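Local coordinates for HTH-type transcriptional regulator AscG (PDB 3BRQ), which represses transcription of the cryptic asc operon in Escherichia coli as a DNA-binding regulator of the LacI family, at residues 181-195 / 208-222. Sequence-based numbering, arbitrary orientation.
Sequences KWTPASGAEGVEMLL and NDDMAIGAMKALHER
V191 reaches across to helix 209-221 with both methyls, CG2 against A215 CB (3.7 Å) and CG1 against A218 CB (3.6 Å), its side chain crossing L219 at about a right angle. Beside it G187 and G214 let the backbones touch, the axes approaching to 6.4 Å at a crossing angle of -47°. CA-H...O contacts run both ways, G214 CA to P184 O and G187 CA to M211 O, each 3.4 Å. Selenomethionine M211 sets CG 3.2 Å from T183 O, near S186 OG, and SE against W182 N. N208 CG sits between its backbone N and carbonyl carbon (chi1 72°), which turns OD1 back to cap M211 N; ND2 gives W182 O a nearly straight 2.9 Å bond on a lone pair. N208 CG also lies at the W182 indole edge, ring and amide planes 71° apart. That indole stacks on Y31 of the other lobe and donates from NE1 to S148 OG. At the far end E192 OE2 pairs with R222 NH1 (3.0 Å) by charge alone, well out of the guanidinium plane. Helix 209-221, the beta-alpha-beta crossover between parallel strands 203-206 and 231-235, touches both and 142-145; L194 packs on 142-145 and 203-206. Y243 of the second subunit covers P184 and A188.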
# COMPACT_ATOMS: atom_id res chain seq x y z
N LYS B 181 0.94 5.76 15.36
CA LYS B 181 0.75 6.61 14.17
C LYS B 181 0.65 5.76 12.92
O LYS B 181 0.77 6.32 11.83
CB LYS B 181 1.91 7.59 13.93
CG LYS B 181 2.65 8.10 15.12
CD LYS B 181 3.19 9.52 14.93
CE LYS B 181 2.31 10.53 15.74
NZ LYS B 181 3.02 11.85 15.97
N TRP B 182 0.39 4.45 13.09
CA TRP B 182 0.13 3.49 12.02
C TRP B 182 1.43 3.02 11.35
O TRP B 182 1.39 2.10 10.55
CB TRP B 182 -0.81 4.02 10.90
CG TRP B 182 -2.17 4.59 11.25
CD1 TRP B 182 -2.56 5.90 11.11
CD2 TRP B 182 -3.32 3.89 11.71
NE1 TRP B 182 -3.87 6.05 11.46
CE2 TRP B 182 -4.38 4.82 11.82
CE3 TRP B 182 -3.58 2.56 12.05
CZ2 TRP B 182 -5.65 4.48 12.26
CZ3 TRP B 182 -4.84 2.21 12.46
CH2 TRP B 182 -5.87 3.16 12.57
N THR B 183 2.55 3.63 11.66
CA THR B 183 3.86 3.22 11.09
C THR B 183 4.50 2.08 11.93
O THR B 183 4.25 2.00 13.15
CB THR B 183 4.84 4.41 11.13
OG1 THR B 183 5.08 4.76 12.50
CG2 THR B 183 4.25 5.66 10.35
N PRO B 184 5.36 1.22 11.30
CA PRO B 184 6.13 0.21 12.03
C PRO B 184 6.97 0.84 13.15
O PRO B 184 6.90 0.31 14.32
CB PRO B 184 7.06 -0.40 10.94
CG PRO B 184 6.33 -0.18 9.63
CD PRO B 184 5.60 1.17 9.84
N ALA B 185 7.65 1.97 12.86
CA ALA B 185 8.43 2.66 13.91
C ALA B 185 7.58 3.00 15.13
O ALA B 185 8.04 2.92 16.27
CB ALA B 185 9.01 3.92 13.40
N SER B 186 6.36 3.45 14.89
CA SER B 186 5.52 3.89 15.99
C SER B 186 5.12 2.64 16.77
O SER B 186 4.82 2.73 17.98
CB SER B 186 4.29 4.69 15.49
OG SER B 186 3.49 3.86 14.67
N GLY B 187 5.08 1.49 16.10
CA GLY B 187 4.81 0.22 16.79
C GLY B 187 5.95 -0.17 17.72
O GLY B 187 5.74 -0.55 18.89
N ALA B 188 7.18 -0.12 17.20
CA ALA B 188 8.34 -0.51 17.99
C ALA B 188 8.48 0.44 19.21
O ALA B 188 8.80 0.02 20.33
CB ALA B 188 9.62 -0.47 17.09
N GLU B 189 8.26 1.72 18.96
CA GLU B 189 8.46 2.77 19.97
C GLU B 189 7.37 2.69 21.01
O GLU B 189 7.59 3.04 22.18
CB GLU B 189 8.44 4.15 19.27
CG GLU B 189 9.78 4.54 18.64
CD GLU B 189 9.71 5.60 17.50
OE1 GLU B 189 8.81 6.45 17.49
OE2 GLU B 189 10.57 5.57 16.56
N GLY B 190 6.17 2.31 20.56
CA GLY B 190 4.98 2.16 21.44
C GLY B 190 5.26 1.04 22.38
O GLY B 190 5.08 1.18 23.59
N VAL B 191 5.84 -0.05 21.86
CA VAL B 191 6.17 -1.18 22.74
C VAL B 191 7.29 -0.87 23.71
O VAL B 191 7.19 -1.22 24.89
CB VAL B 191 6.51 -2.49 21.96
CG1 VAL B 191 7.66 -3.17 22.59
CG2 VAL B 191 5.33 -3.46 22.11
N GLU B 192 8.35 -0.19 23.24
CA GLU B 192 9.46 0.18 24.12
C GLU B 192 8.88 1.07 25.25
O GLU B 192 9.25 0.93 26.41
CB GLU B 192 10.56 0.89 23.35
CG GLU B 192 11.85 1.14 24.16
CD GLU B 192 12.36 -0.13 24.89
OE1 GLU B 192 12.48 -1.22 24.23
OE2 GLU B 192 12.60 -0.06 26.12
N MSE B 193 7.94 1.94 24.90
CA MSE B 193 7.36 2.83 25.90
C MSE B 193 6.59 2.00 26.94
O MSE B 193 6.82 2.18 28.10
CB MSE B 193 6.51 3.93 25.27
CG MSE B 193 5.85 4.87 26.35
SE MSE B 193 4.89 6.29 25.52
CE MSE B 193 3.56 5.26 24.59
N LEU B 194 5.73 1.09 26.54
CA LEU B 194 4.99 0.18 27.44
C LEU B 194 5.87 -0.67 28.35
O LEU B 194 5.57 -0.83 29.52
CB LEU B 194 4.08 -0.77 26.59
CG LEU B 194 3.02 -0.13 25.67
CD1 LEU B 194 2.45 -1.12 24.63
CD2 LEU B 194 1.89 0.43 26.60
N LEU B 195 6.97 -1.22 27.82
CA LEU B 195 7.94 -1.96 28.62
C LEU B 195 8.63 -1.09 29.62
O LEU B 195 8.88 -1.56 30.73
CB LEU B 195 9.06 -2.60 27.73
CG LEU B 195 8.51 -3.56 26.63
CD1 LEU B 195 9.68 -4.15 25.74
CD2 LEU B 195 7.84 -4.69 27.34
N ASN B 208 -2.98 -1.66 13.67
CA ASN B 208 -2.85 -2.16 12.31
C ASN B 208 -1.66 -3.15 12.22
O ASN B 208 -0.87 -3.29 13.15
CB ASN B 208 -2.72 -1.01 11.27
CG ASN B 208 -1.35 -0.27 11.33
OD1 ASN B 208 -0.68 -0.27 12.35
ND2 ASN B 208 -0.98 0.39 10.24
N ASP B 209 -1.51 -3.83 11.10
CA ASP B 209 -0.46 -4.85 11.09
C ASP B 209 0.87 -4.20 11.16
O ASP B 209 1.73 -4.72 11.83
CB ASP B 209 -0.56 -5.77 9.87
CG ASP B 209 -1.74 -6.73 9.97
OD1 ASP B 209 -2.35 -6.82 11.07
OD2 ASP B 209 -2.02 -7.39 8.93
N ASP B 210 1.06 -3.06 10.50
CA ASP B 210 2.40 -2.38 10.52
C ASP B 210 2.94 -2.12 11.91
O ASP B 210 4.08 -2.40 12.19
CB ASP B 210 2.42 -1.10 9.70
CG ASP B 210 2.48 -1.40 8.18
OD1 ASP B 210 2.56 -2.58 7.82
OD2 ASP B 210 2.44 -0.49 7.35
N MSE B 211 2.11 -1.54 12.78
CA MSE B 211 2.50 -1.37 14.14
C MSE B 211 2.70 -2.69 14.87
O MSE B 211 3.61 -2.77 15.70
CB MSE B 211 1.47 -0.48 14.87
CG MSE B 211 1.48 1.01 14.33
SE MSE B 211 0.33 2.04 15.58
CE MSE B 211 1.33 1.93 17.13
N ALA B 212 1.89 -3.72 14.60
CA ALA B 212 2.02 -5.01 15.29
C ALA B 212 3.40 -5.58 14.89
O ALA B 212 4.07 -6.18 15.69
CB ALA B 212 0.92 -5.98 14.88
N ILE B 213 3.80 -5.38 13.65
CA ILE B 213 5.13 -5.92 13.23
C ILE B 213 6.26 -5.12 13.90
O ILE B 213 7.23 -5.71 14.42
CB ILE B 213 5.28 -5.94 11.70
CG1 ILE B 213 4.35 -6.99 11.07
CG2 ILE B 213 6.77 -6.27 11.28
CD1 ILE B 213 4.02 -6.75 9.55
N GLY B 214 6.11 -3.80 13.97
CA GLY B 214 7.12 -3.03 14.68
C GLY B 214 7.21 -3.53 16.09
O GLY B 214 8.31 -3.62 16.67
N ALA B 215 6.04 -3.79 16.68
CA ALA B 215 5.97 -4.17 18.07
C ALA B 215 6.57 -5.58 18.34
O ALA B 215 7.38 -5.75 19.21
CB ALA B 215 4.46 -4.03 18.60
N MSE B 216 6.23 -6.57 17.50
CA MSE B 216 6.93 -7.84 17.56
C MSE B 216 8.47 -7.69 17.45
O MSE B 216 9.23 -8.47 18.05
CB MSE B 216 6.44 -8.81 16.49
CG MSE B 216 5.09 -9.36 16.78
SE MSE B 216 4.43 -10.72 15.65
CE MSE B 216 4.85 -10.00 13.90
N LYS B 217 8.94 -6.68 16.73
CA LYS B 217 10.41 -6.53 16.56
C LYS B 217 11.01 -6.04 17.88
O LYS B 217 11.97 -6.58 18.42
CB LYS B 217 10.75 -5.58 15.38
CG LYS B 217 12.23 -5.27 15.19
CD LYS B 217 12.96 -6.44 14.53
CE LYS B 217 14.43 -6.15 14.28
NZ LYS B 217 15.10 -7.39 13.71
N ALA B 218 10.37 -5.05 18.46
CA ALA B 218 10.91 -4.45 19.68
C ALA B 218 10.82 -5.48 20.82
O ALA B 218 11.71 -5.54 21.69
CB ALA B 218 10.17 -3.16 19.98
N LEU B 219 9.80 -6.33 20.78
CA LEU B 219 9.63 -7.34 21.79
C LEU B 219 10.73 -8.42 21.67
O LEU B 219 11.35 -8.80 22.66
CB LEU B 219 8.21 -7.97 21.70
CG LEU B 219 6.99 -7.16 22.20
CD1 LEU B 219 5.70 -7.83 21.76
CD2 LEU B 219 7.04 -7.05 23.73
N HIS B 220 10.96 -8.89 20.44
CA HIS B 220 12.03 -9.83 20.15
C HIS B 220 13.39 -9.27 20.55
O HIS B 220 14.22 -10.00 21.11
CB HIS B 220 12.06 -10.10 18.66
CG HIS B 220 12.97 -11.20 18.25
ND1 HIS B 220 14.19 -10.97 17.64
CD2 HIS B 220 12.82 -12.54 18.32
CE1 HIS B 220 14.76 -12.13 17.36
NE2 HIS B 220 13.95 -13.10 17.77
N GLU B 221 13.62 -7.99 20.28
CA GLU B 221 14.85 -7.31 20.67
C GLU B 221 15.00 -7.20 22.19
O GLU B 221 16.10 -7.21 22.71
CB GLU B 221 14.92 -5.91 20.07
CG GLU B 221 15.32 -5.85 18.60
CD GLU B 221 15.36 -4.41 18.08
OE1 GLU B 221 14.79 -3.50 18.75
OE2 GLU B 221 15.95 -4.19 17.01
N ARG B 222 13.89 -7.10 22.91
CA ARG B 222 14.00 -6.99 24.34
C ARG B 222 13.98 -8.38 24.99
O ARG B 222 13.89 -8.47 26.21
CB ARG B 222 12.93 -6.05 24.94
CG ARG B 222 13.06 -4.58 24.50
CD ARG B 222 14.50 -4.06 24.62
NE ARG B 222 14.90 -3.81 26.01
CZ ARG B 222 15.24 -2.61 26.50
NH1 ARG B 222 15.23 -1.54 25.70
NH2 ARG B 222 15.59 -2.48 27.78